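Local coordinates for protein phosphoribosylaminoimidazole-succinocarboxamide synthase (Saccharomyces cerevisiae, PDB 2CNQ) that catalyses the ATP-dependent joining of L-aspartate to the carboxylate of CAIR, giving SAICAR in the de novo purine biosynthesis pathway, at residues A[215-220]-A[232-237]; A[138-143]-A[158-163]; A[46-51]-A[283-288]; A[58-63]-A[298-303]. All coordinates share one frame; numbering follows the deposited sequence. Where two conformers were deposited one is given.

Interaction 1: A[215-220]-A[232-237]; sequences DTKFEF and VDEVLT. With AMZ (aminoimidazole 4-carboxamide ribonucleotide), chain C; ADP (adenosine-5'-diphosphate), chain B.
Lys217 carries CG anti to its backbone N (chi1 -180°) and then bends at chi2 and chi3, which turns its ammonium to Asp233; Asp233 also holds CG anti to N (chi1 -161°) and offers OD2 in return. The two belong to neighbouring arms of the beta hairpin formed by strands 211-223 and 228-245, running close to antiparallel; AMZ and one ADP share its Lys217 and Glu219 face. Lys217 NZ forms salt bridges with Glu219 OE1 at 2.8 Å and with Asp233 OD2 at 3.2 Å, the second crossing the contact. The carboxylates of Glu219 and Asp233 stack with planes 7° apart, and the shared lysine probably offsets their mutual repulsion. Val232 N donates to Glu219 O, joining the backbones directly; farther along, the arms part and water 1 links Lys217 O to Leu236 N. On the other side of the strand, Val235 CG1 and Leu236 CD1 meet the edge of the Phe218 ring. Thr216 OG1, hydrogen-bonded to Ser241 OG, lies against Leu236 CD2. Each nucleotide is gripped by an acid of strand 211-223: the AMZ ribose hydroxyl O2 donates to Asp215 OD2 at 2.6 Å, and ADP O2' donates to Glu219 OE2, also at 2.6 Å.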
# COMPACT_ATOMS: atom_id res chain seq x y z
N ASP A 215 -0.09 -9.65 -5.24
CA ASP A 215 -1.31 -9.08 -4.80
C ASP A 215 -1.01 -7.68 -4.33
O ASP A 215 0.12 -7.27 -4.20
CB ASP A 215 -1.96 -9.96 -3.74
CG ASP A 215 -1.11 -10.24 -2.56
OD1 ASP A 215 -1.35 -11.28 -1.95
OD2 ASP A 215 -0.27 -9.40 -2.20
N THR A 216 -2.07 -6.94 -4.10
CA THR A 216 -1.91 -5.59 -3.66
C THR A 216 -3.20 -5.12 -3.07
O THR A 216 -4.25 -5.61 -3.40
CB THR A 216 -1.51 -4.68 -4.82
OG1 THR A 216 -1.00 -3.47 -4.32
CG2 THR A 216 -2.62 -4.37 -5.75
N LYS A 217 -3.08 -4.12 -2.22
CA LYS A 217 -4.19 -3.44 -1.64
C LYS A 217 -4.20 -2.04 -2.11
O LYS A 217 -3.27 -1.29 -1.87
CB LYS A 217 -4.08 -3.49 -0.13
CG LYS A 217 -5.21 -2.80 0.59
CD LYS A 217 -5.05 -1.33 0.82
CE LYS A 217 -3.98 -1.03 1.82
NZ LYS A 217 -3.72 0.42 1.96
N PHE A 218 -5.25 -1.68 -2.80
CA PHE A 218 -5.52 -0.32 -3.17
C PHE A 218 -6.50 0.24 -2.17
O PHE A 218 -7.25 -0.46 -1.56
CB PHE A 218 -6.15 -0.24 -4.53
CG PHE A 218 -5.34 -0.75 -5.66
CD1 PHE A 218 -4.11 -0.22 -5.95
CD2 PHE A 218 -5.83 -1.74 -6.46
CE1 PHE A 218 -3.42 -0.64 -7.04
CE2 PHE A 218 -5.13 -2.18 -7.55
CZ PHE A 218 -3.94 -1.64 -7.84
N GLU A 219 -6.53 1.55 -2.11
CA GLU A 219 -7.60 2.27 -1.51
C GLU A 219 -8.15 3.22 -2.50
O GLU A 219 -7.44 3.85 -3.25
CB GLU A 219 -7.16 3.02 -0.28
CG GLU A 219 -6.67 2.09 0.79
CD GLU A 219 -6.44 2.73 2.11
OE1 GLU A 219 -5.70 2.11 2.90
OE2 GLU A 219 -7.00 3.81 2.36
N PHE A 220 -9.45 3.28 -2.50
CA PHE A 220 -10.17 4.15 -3.38
C PHE A 220 -11.03 5.09 -2.59
O PHE A 220 -11.60 4.73 -1.58
CB PHE A 220 -11.12 3.34 -4.25
CG PHE A 220 -10.50 2.44 -5.29
CD1 PHE A 220 -9.18 2.53 -5.69
CD2 PHE A 220 -11.27 1.49 -5.91
CE1 PHE A 220 -8.71 1.69 -6.68
CE2 PHE A 220 -10.77 0.69 -6.92
CZ PHE A 220 -9.51 0.81 -7.30
N VAL A 232 -6.43 6.58 -3.93
CA VAL A 232 -5.96 7.33 -2.79
C VAL A 232 -4.87 6.54 -2.09
O VAL A 232 -4.35 5.57 -2.59
CB VAL A 232 -7.10 7.71 -1.84
CG1 VAL A 232 -8.16 8.46 -2.60
CG2 VAL A 232 -7.68 6.52 -1.16
N ASP A 233 -4.48 7.02 -0.93
CA ASP A 233 -3.56 6.31 -0.10
C ASP A 233 -2.24 6.09 -0.80
O ASP A 233 -1.73 7.01 -1.40
CB ASP A 233 -4.19 5.05 0.45
CG ASP A 233 -3.49 4.52 1.64
OD1 ASP A 233 -3.57 5.16 2.70
OD2 ASP A 233 -2.88 3.44 1.51
N GLU A 234 -1.68 4.93 -0.61
CA GLU A 234 -0.48 4.53 -1.27
C GLU A 234 -0.82 3.50 -2.31
O GLU A 234 -1.83 2.83 -2.25
CB GLU A 234 0.53 3.98 -0.29
CG GLU A 234 0.16 2.62 0.24
CD GLU A 234 1.13 2.10 1.24
OE1 GLU A 234 0.66 1.35 2.12
OE2 GLU A 234 2.32 2.40 1.15
N VAL A 235 0.07 3.38 -3.26
CA VAL A 235 -0.17 2.53 -4.40
C VAL A 235 1.04 1.69 -4.64
O VAL A 235 2.12 2.21 -4.85
CB VAL A 235 -0.48 3.36 -5.63
CG1 VAL A 235 -0.77 2.44 -6.77
CG2 VAL A 235 -1.61 4.30 -5.37
N LEU A 236 0.82 0.40 -4.63
CA LEU A 236 1.78 -0.60 -5.07
C LEU A 236 3.12 -0.33 -4.44
O LEU A 236 4.16 -0.29 -5.08
CB LEU A 236 1.82 -0.67 -6.57
CG LEU A 236 0.63 -1.42 -7.11
CD1 LEU A 236 0.38 -1.04 -8.54
CD2 LEU A 236 0.85 -2.90 -6.98
N THR A 237 3.09 -0.24 -3.13
CA THR A 237 4.30 -0.19 -2.37
C THR A 237 4.52 -1.54 -1.76
O THR A 237 3.66 -2.38 -1.74
CB THR A 237 4.26 0.86 -1.31
OG1 THR A 237 3.46 0.35 -0.25
CG2 THR A 237 3.75 2.18 -1.81
O5 AMZ C . -2.67 -2.25 4.78
C6 AMZ C . -3.57 -3.07 4.76
N2 AMZ C . -4.65 -3.00 5.53
C3A AMZ C . -3.53 -4.19 3.83
C7A AMZ C . -2.51 -4.47 2.98
N3 AMZ C . -1.36 -3.83 2.68
N1 AMZ C . -4.49 -5.12 3.72
C5 AMZ C . -4.08 -5.97 2.80
N AMZ C . -2.86 -5.59 2.35
C1 AMZ C . -2.13 -6.24 1.29
C2 AMZ C . -1.09 -7.21 1.77
C3 AMZ C . -0.99 -8.17 0.61
O2 AMZ C . -0.17 -7.54 -0.35
O1 AMZ C . 0.11 -6.53 2.06
O AMZ C . -3.05 -7.02 0.59
C AMZ C . -2.43 -8.21 0.13
C4 AMZ C . -3.20 -9.40 0.59
O3 AMZ C . -2.94 -9.60 1.97
P AMZ C . -3.50 -10.92 2.66
OP1 AMZ C . -4.98 -10.78 2.76
O4 AMZ C . -2.83 -10.92 4.02
OP2 AMZ C . -3.13 -12.11 1.84
PB ADP B . -3.39 2.67 8.23
O1B ADP B . -2.97 1.86 7.09
O2B ADP B . -4.84 2.63 8.44
O3B ADP B . -2.75 2.43 9.51
PA ADP B . -1.83 4.79 7.14
O1A ADP B . -1.58 4.10 5.87
O2A ADP B . -0.74 4.94 8.10
O3A ADP B . -3.08 4.18 7.86
O5' ADP B . -2.37 6.24 6.88
C5' ADP B . -3.18 6.63 5.79
C4' ADP B . -4.57 6.89 6.27
O4' ADP B . -5.10 7.91 5.43
C3' ADP B . -5.50 5.72 6.12
O3' ADP B . -6.56 5.82 7.04
C2' ADP B . -6.06 5.94 4.74
O2' ADP B . -7.26 5.26 4.51
C1' ADP B . -6.24 7.41 4.76
N9 ADP B . -6.29 8.06 3.48
C8 ADP B . -5.57 7.75 2.40
N7 ADP B . -5.76 8.59 1.42
C5 ADP B . -6.65 9.47 1.89
C6 ADP B . -7.26 10.64 1.36
N6 ADP B . -6.98 11.07 0.15
N1 ADP B . -8.19 11.26 2.08
C2 ADP B . -8.43 10.85 3.32
N3 ADP B . -7.87 9.83 3.95
C4 ADP B . -6.99 9.15 3.21
O HOH W 1 -1.34 -0.98 -3.64
O HOH W 2 -3.04 1.05 -0.54
O HOH W 3 -0.72 -0.81 2.93
O HOH W 4 -4.38 2.87 -3.38
O HOH W 5 -3.87 3.19 4.55

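Interaction 2: A[138-143]-A[158-163]; sequences TVHGLK and IFTPST
Val139 opens the contact with its CG1 methyl, which packs against Ile158 CD1 at 4.0 Å and also meets Thr160 CG2. At His140 the chain enters a type I' beta turn, and the imidazole lies with one face over Thr160 CB, an approach whose exact closeness is doubtful. With CG anti to its own carbonyl carbon (chi1 -66°), the ring directs ND1 to Pro161 O, 2.8 Å away, although the 121° angle at the hydrogen makes this a weak bond. The stronger partner of ND1 is Ile174 O, while NE2 is hydrogen-bonded to Arg122 NH2. With an alanine here, Ile174 O and, more weakly, Pro161 O would probably lose their donor, and Arg122 NH2 its imidazole partner. Gly141 carries the chain round the turn, and Leu142 returns to place CD1 3.9 Å from Phe159 O. Glu132 braces the same turn by accepting from the backbone N of His140 and Gly141. Such a tight two-residue connection, closed by paired backbone bonds between Val139 and Leu142, is characteristic of a type I' beta hairpin, here packed on the end of the edge strand 153-159 of the mixed sheet.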
# COMPACT_ATOMS: atom_id res chain seq x y z
N THR A 138 -11.99 -21.69 -2.08
CA THR A 138 -12.49 -20.38 -2.43
C THR A 138 -11.50 -19.35 -1.97
O THR A 138 -10.63 -19.60 -1.15
CB THR A 138 -13.85 -20.10 -1.79
OG1 THR A 138 -13.73 -20.27 -0.38
CG2 THR A 138 -14.87 -21.03 -2.32
N VAL A 139 -11.70 -18.14 -2.46
CA VAL A 139 -10.98 -17.00 -1.91
C VAL A 139 -11.96 -15.91 -1.56
O VAL A 139 -12.69 -15.53 -2.45
CB VAL A 139 -9.95 -16.53 -2.91
CG1 VAL A 139 -9.29 -15.28 -2.39
CG2 VAL A 139 -8.92 -17.64 -3.14
N HIS A 140 -12.00 -15.43 -0.30
CA HIS A 140 -13.01 -14.45 0.06
C HIS A 140 -14.37 -14.99 -0.37
O HIS A 140 -15.25 -14.27 -0.84
CB HIS A 140 -12.74 -13.08 -0.54
CG HIS A 140 -11.52 -12.43 -0.01
ND1 HIS A 140 -11.54 -11.14 0.44
CD2 HIS A 140 -10.24 -12.84 0.14
CE1 HIS A 140 -10.31 -10.76 0.77
NE2 HIS A 140 -9.50 -11.79 0.62
N GLY A 141 -14.55 -16.28 -0.14
CA GLY A 141 -15.79 -16.93 -0.47
C GLY A 141 -16.03 -17.23 -1.93
O GLY A 141 -16.99 -17.89 -2.25
N LEU A 142 -15.12 -16.82 -2.81
CA LEU A 142 -15.26 -17.01 -4.24
C LEU A 142 -14.69 -18.37 -4.61
O LEU A 142 -13.56 -18.67 -4.31
CB LEU A 142 -14.44 -15.97 -4.99
CG LEU A 142 -14.91 -14.54 -4.78
CD1 LEU A 142 -13.82 -13.60 -5.18
CD2 LEU A 142 -16.18 -14.28 -5.56
N LYS A 143 -15.39 -19.05 -5.54
CA LYS A 143 -14.89 -20.30 -6.06
C LYS A 143 -13.82 -20.12 -7.15
O LYS A 143 -13.71 -19.13 -7.91
CB LYS A 143 -16.01 -21.26 -6.34
CG LYS A 143 -16.59 -21.79 -5.01
CD LYS A 143 -18.04 -21.69 -5.01
CE LYS A 143 -18.44 -22.21 -6.39
NZ LYS A 143 -19.80 -22.59 -6.60
N ILE A 158 -8.20 -11.28 -9.16
CA ILE A 158 -9.45 -11.21 -8.50
C ILE A 158 -9.46 -10.14 -7.45
O ILE A 158 -8.54 -9.97 -6.67
CB ILE A 158 -9.86 -12.53 -7.94
CG1 ILE A 158 -8.85 -13.17 -7.03
CG2 ILE A 158 -10.22 -13.46 -9.11
CD1 ILE A 158 -9.36 -14.36 -6.32
N PHE A 159 -10.56 -9.41 -7.44
CA PHE A 159 -10.89 -8.49 -6.39
C PHE A 159 -11.35 -9.26 -5.19
O PHE A 159 -12.30 -10.01 -5.25
CB PHE A 159 -11.98 -7.59 -6.91
CG PHE A 159 -12.65 -6.77 -5.85
CD1 PHE A 159 -14.00 -6.92 -5.64
CD2 PHE A 159 -11.97 -5.82 -5.13
CE1 PHE A 159 -14.66 -6.11 -4.75
CE2 PHE A 159 -12.63 -5.05 -4.21
CZ PHE A 159 -13.98 -5.19 -4.04
N THR A 160 -10.66 -9.05 -4.08
CA THR A 160 -10.93 -9.76 -2.87
C THR A 160 -10.92 -8.76 -1.75
O THR A 160 -9.91 -8.51 -1.13
CB THR A 160 -9.96 -10.89 -2.65
OG1 THR A 160 -8.65 -10.37 -2.46
CG2 THR A 160 -9.93 -11.83 -3.80
N PRO A 161 -12.02 -8.11 -1.51
CA PRO A 161 -12.02 -7.01 -0.56
C PRO A 161 -11.86 -7.45 0.84
O PRO A 161 -12.24 -8.53 1.21
CB PRO A 161 -13.37 -6.36 -0.78
CG PRO A 161 -14.22 -7.47 -1.30
CD PRO A 161 -13.31 -8.31 -2.14
N SER A 162 -11.36 -6.54 1.65
CA SER A 162 -11.45 -6.68 3.06
C SER A 162 -12.07 -5.45 3.63
O SER A 162 -12.07 -4.39 3.04
CB SER A 162 -10.10 -6.99 3.64
OG SER A 162 -9.43 -5.83 3.93
N THR A 163 -12.56 -5.59 4.83
CA THR A 163 -13.03 -4.45 5.54
C THR A 163 -11.85 -3.65 5.94
O THR A 163 -10.72 -4.11 5.91
CB THR A 163 -13.81 -4.86 6.74
OG1 THR A 163 -12.90 -5.51 7.63
CG2 THR A 163 -15.00 -5.74 6.38

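Interaction 3: A[46-51]-A[283-288]; sequences MENSIP and DIVDRT
Ile50 and Val285 mark the closest backbone approach, with CA atoms 5.9 Å apart, where the irregular chain 46-51 passes beside a turn of helix 282-300. No hydrogen bond crosses between the segments, and the contact is made chiefly by methyl groups. Val285 is the hub. Its CG1, anti to the backbone N (chi1 171°), meets Ile50 CD1 at 3.9 Å and Pro51 CD at 4.0 Å, and touches the carbonyl of Ser49. The other branch, CG2, faces the amide of Asn48, with ND2 3.5 Å away. Asn48 is fixed from elsewhere, since its OD1 accepts from the backbone N of Met280. Ile50 sets CG1 anti to its carbonyl carbon (chi1 -56°) and folds at chi2 (-62°), bringing CD1 against Val285 CA and, one helical turn on, against Thr288 CB at 4.1 Å. Thr288 presents this carbon side to the isoleucine while its hydroxyl donates to Ile284 O at 2.7 Å; the Thr288 backbone N reaches that oxygen from the opposite face of the carbonyl plane. Were Val285 cut back to an alanine, both methyl branches would go, which is likely to open a gap beside Ile50 CD1, Pro51 CD and Asn48 ND2. Beyond the two segments, Pro51 O accepts a hydrogen bond from Arg289 NE, a polar link to the same helix, and Phe262 of helix 261-269 packs on Thr288. The result is apolar loop-on-helix packing, in which the loop between strand 44-45 and helix 53-67 is held against the C-terminal helix of the synthetase, away from the nucleotide sites.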
# COMPACT_ATOMS: atom_id res chain seq x y z
N MET A 46 6.11 -1.78 14.72
CA MET A 46 7.36 -2.16 15.32
C MET A 46 7.86 -1.03 16.16
O MET A 46 7.55 0.12 15.96
CB MET A 46 8.39 -2.46 14.26
CG MET A 46 8.04 -3.61 13.34
SD MET A 46 7.82 -5.18 14.12
CE MET A 46 6.06 -5.28 14.19
N GLU A 47 8.73 -1.36 17.09
CA GLU A 47 9.31 -0.33 17.92
C GLU A 47 10.17 0.59 17.13
O GLU A 47 10.16 1.78 17.34
CB GLU A 47 10.17 -0.95 19.00
CG GLU A 47 10.79 0.01 19.91
CD GLU A 47 9.74 0.81 20.61
OE1 GLU A 47 8.63 0.30 20.85
OE2 GLU A 47 10.03 1.97 20.94
N ASN A 48 10.96 0.03 16.24
CA ASN A 48 11.88 0.77 15.48
C ASN A 48 11.42 0.91 14.05
O ASN A 48 10.52 0.26 13.58
CB ASN A 48 13.28 0.20 15.60
CG ASN A 48 13.38 -1.26 15.28
OD1 ASN A 48 12.45 -2.02 15.37
ND2 ASN A 48 14.60 -1.66 14.95
N SER A 49 12.05 1.83 13.38
CA SER A 49 11.66 2.24 12.08
C SER A 49 12.60 1.67 11.03
O SER A 49 13.64 1.09 11.32
CB SER A 49 11.67 3.77 12.09
OG SER A 49 10.46 4.31 12.71
N ILE A 50 12.18 1.83 9.79
CA ILE A 50 13.00 1.49 8.65
C ILE A 50 13.38 2.82 8.04
O ILE A 50 12.54 3.48 7.46
CB ILE A 50 12.23 0.66 7.65
CG1 ILE A 50 11.64 -0.63 8.22
CG2 ILE A 50 13.11 0.36 6.46
CD1 ILE A 50 12.60 -1.62 8.74
N PRO A 51 14.61 3.26 8.17
CA PRO A 51 14.94 4.59 7.71
C PRO A 51 14.57 4.80 6.28
O PRO A 51 14.89 3.99 5.41
CB PRO A 51 16.44 4.69 7.92
CG PRO A 51 16.68 3.78 9.06
CD PRO A 51 15.73 2.64 8.88
N ASP A 283 19.64 -6.49 11.49
CA ASP A 283 19.66 -7.30 10.30
C ASP A 283 18.32 -7.31 9.62
O ASP A 283 18.23 -7.30 8.41
CB ASP A 283 20.00 -8.71 10.74
CG ASP A 283 20.06 -9.65 9.64
OD1 ASP A 283 20.88 -9.41 8.76
OD2 ASP A 283 19.29 -10.63 9.65
N ILE A 284 17.26 -7.35 10.42
CA ILE A 284 15.93 -7.38 9.88
C ILE A 284 15.55 -6.03 9.35
O ILE A 284 14.94 -5.94 8.31
CB ILE A 284 14.98 -7.88 10.94
CG1 ILE A 284 15.35 -9.30 11.37
CG2 ILE A 284 13.56 -7.82 10.47
CD1 ILE A 284 15.46 -10.30 10.24
N VAL A 285 15.91 -4.98 10.06
CA VAL A 285 15.71 -3.65 9.52
C VAL A 285 16.36 -3.55 8.20
O VAL A 285 15.78 -3.11 7.22
CB VAL A 285 16.30 -2.61 10.46
CG1 VAL A 285 16.28 -1.25 9.82
CG2 VAL A 285 15.58 -2.59 11.77
N ASP A 286 17.61 -3.94 8.14
CA ASP A 286 18.38 -3.73 6.95
C ASP A 286 17.85 -4.57 5.82
O ASP A 286 17.75 -4.11 4.71
CB ASP A 286 19.82 -4.06 7.21
CG ASP A 286 20.49 -3.09 8.14
OD1 ASP A 286 21.62 -3.41 8.54
OD2 ASP A 286 19.94 -2.03 8.44
N ARG A 287 17.49 -5.80 6.10
CA ARG A 287 17.01 -6.69 5.07
C ARG A 287 15.67 -6.23 4.55
O ARG A 287 15.39 -6.32 3.38
CB ARG A 287 16.95 -8.09 5.62
CG ARG A 287 18.35 -8.68 5.75
CD ARG A 287 18.38 -9.89 6.64
NE ARG A 287 17.72 -11.01 6.01
CZ ARG A 287 17.44 -12.15 6.64
NH1 ARG A 287 17.77 -12.31 7.91
NH2 ARG A 287 16.82 -13.12 5.99
N THR A 288 14.85 -5.76 5.45
CA THR A 288 13.57 -5.24 5.03
C THR A 288 13.77 -4.04 4.15
O THR A 288 13.19 -3.92 3.10
CB THR A 288 12.75 -4.85 6.24
OG1 THR A 288 12.52 -6.00 7.02
CG2 THR A 288 11.43 -4.30 5.85

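Interaction 4: A[58-63]-A[298-303]; sequences TKLSEF and TLTGSK
Thr300 CG2 sits over one face of the Phe63 ring, displaced toward its rim, in a CH-pi contact 4.0 Å from the centroid and 24° off the ring normal. The same methyl reaches Leu60 CD1 at 3.6 Å, so it fits between two side chains that lie one turn apart on helix 53-67. Phe63 holds CG anti to the backbone N (chi1 169°), which swings the ring across the end of the other helix until CZ is 3.7 Å from Leu299 O. Leu60 CD2 and Leu299 CD1 meet more loosely at 4.4 Å. This is helix-to-helix packing at the C-terminal end of helix 282-300: the helix stops here, and Gly301, with positive phi, turns the chain away. Thr300 also closes an ST turn, its OG1 accepting from Ser302 N at 3.0 Å. The same hydroxyl is hydrogen-bonded to Tyr296 O one turn back, which probably helps to fix the rotation that presents CG2 to Phe63. Farther out, Tyr205 OH is hydrogen-bonded to Leu299 O, and Phe243 and Ile211 pack against the Leu299 side chain. Tyr296 touches Leu60, and on another side of helix 53-67 Glu62 lines the pocket in which AMZ or AMP is bound.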
# COMPACT_ATOMS: atom_id res chain seq x y z
N THR A 58 6.35 6.89 -0.47
CA THR A 58 5.89 8.07 -1.12
C THR A 58 6.30 8.07 -2.55
O THR A 58 5.49 8.23 -3.44
CB THR A 58 6.43 9.29 -0.40
OG1 THR A 58 5.95 9.31 0.94
CG2 THR A 58 6.00 10.55 -1.04
N LYS A 59 7.58 7.90 -2.79
CA LYS A 59 8.08 7.97 -4.13
C LYS A 59 7.51 6.88 -5.00
O LYS A 59 7.20 7.09 -6.14
CB LYS A 59 9.59 7.86 -4.08
CG LYS A 59 10.28 8.99 -3.34
CD LYS A 59 10.02 10.40 -3.88
CE LYS A 59 10.62 11.43 -2.91
NZ LYS A 59 10.72 12.79 -3.50
N LEU A 60 7.38 5.71 -4.45
CA LEU A 60 6.85 4.61 -5.23
C LEU A 60 5.39 4.87 -5.53
O LEU A 60 4.93 4.64 -6.61
CB LEU A 60 7.08 3.32 -4.52
CG LEU A 60 6.74 2.08 -5.31
CD1 LEU A 60 7.32 2.07 -6.69
CD2 LEU A 60 7.23 0.90 -4.54
N SER A 61 4.67 5.36 -4.54
CA SER A 61 3.31 5.74 -4.82
C SER A 61 3.24 6.72 -5.93
O SER A 61 2.42 6.61 -6.81
CB SER A 61 2.67 6.36 -3.61
OG SER A 61 2.43 5.42 -2.59
N GLU A 62 4.08 7.74 -5.87
CA GLU A 62 4.07 8.73 -6.91
C GLU A 62 4.33 8.14 -8.25
O GLU A 62 3.72 8.51 -9.23
CB GLU A 62 5.07 9.82 -6.62
CG GLU A 62 4.68 10.68 -5.43
CD GLU A 62 5.66 11.72 -5.22
OE1 GLU A 62 5.48 12.81 -5.80
OE2 GLU A 62 6.64 11.44 -4.56
N PHE A 63 5.25 7.19 -8.31
CA PHE A 63 5.53 6.52 -9.55
C PHE A 63 4.28 5.89 -10.11
O PHE A 63 3.96 6.02 -11.27
CB PHE A 63 6.60 5.47 -9.35
CG PHE A 63 6.74 4.58 -10.51
CD1 PHE A 63 6.06 3.40 -10.55
CD2 PHE A 63 7.51 4.94 -11.59
CE1 PHE A 63 6.13 2.58 -11.65
CE2 PHE A 63 7.59 4.13 -12.67
CZ PHE A 63 6.88 2.96 -12.71
N THR A 298 13.43 -1.98 -9.01
CA THR A 298 13.04 -2.79 -10.12
C THR A 298 11.77 -2.29 -10.73
O THR A 298 11.63 -2.21 -11.93
CB THR A 298 12.91 -4.20 -9.71
OG1 THR A 298 14.17 -4.60 -9.20
CG2 THR A 298 12.62 -5.11 -10.86
N LEU A 299 10.82 -1.94 -9.89
CA LEU A 299 9.55 -1.49 -10.39
C LEU A 299 9.66 -0.19 -11.11
O LEU A 299 9.00 -0.01 -12.10
CB LEU A 299 8.57 -1.36 -9.25
CG LEU A 299 8.16 -2.69 -8.68
CD1 LEU A 299 7.45 -2.48 -7.38
CD2 LEU A 299 7.34 -3.49 -9.67
N THR A 300 10.43 0.74 -10.58
CA THR A 300 10.50 2.06 -11.17
C THR A 300 11.52 2.14 -12.23
O THR A 300 11.47 3.04 -13.03
CB THR A 300 10.80 3.13 -10.15
OG1 THR A 300 12.10 2.95 -9.61
CG2 THR A 300 9.79 3.18 -9.05
N GLY A 301 12.49 1.25 -12.23
CA GLY A 301 13.61 1.36 -13.11
C GLY A 301 14.52 2.48 -12.73
O GLY A 301 15.36 2.85 -13.51
N SER A 302 14.37 3.04 -11.55
CA SER A 302 15.21 4.10 -11.11
C SER A 302 16.03 3.62 -9.96
O SER A 302 15.70 2.66 -9.31
CB SER A 302 14.36 5.26 -10.61
OG SER A 302 13.68 5.90 -11.67
N LYS A 303 17.12 4.31 -9.69
CA LYS A 303 17.96 3.97 -8.57
C LYS A 303 17.46 4.72 -7.37
O LYS A 303 17.10 5.88 -7.43
CB LYS A 303 19.41 4.24 -8.85
CG LYS A 303 20.01 3.20 -9.81
CD LYS A 303 21.49 3.31 -10.02
CE LYS A 303 22.01 2.09 -10.80
NZ LYS A 303 21.14 1.75 -11.97

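In the fold
Interaction 1 lies nearest the middle of the chain, its centre about 4 Å from that of the protein, and holds residues of one ADP pocket and of an AMZ pocket. Interaction 2 reaches the same mixed sheet from its edge, centres about 17 Å apart, with the side chain of Ser162 about 5 Å from AMZ and from a second bound ADP, not that of interaction 1. Interaction 4 touches interaction 1 directly: Ser61 OG of helix 53-67 lies 3.2 Å from Val235 N, a probable hydrogen bond. Interactions 3 and 4 share helix 282-300, their centres about 20 Å apart, and tie both ends of 46-63 to it. Interactions 2 and 4 flank the chain's centre on opposite sides.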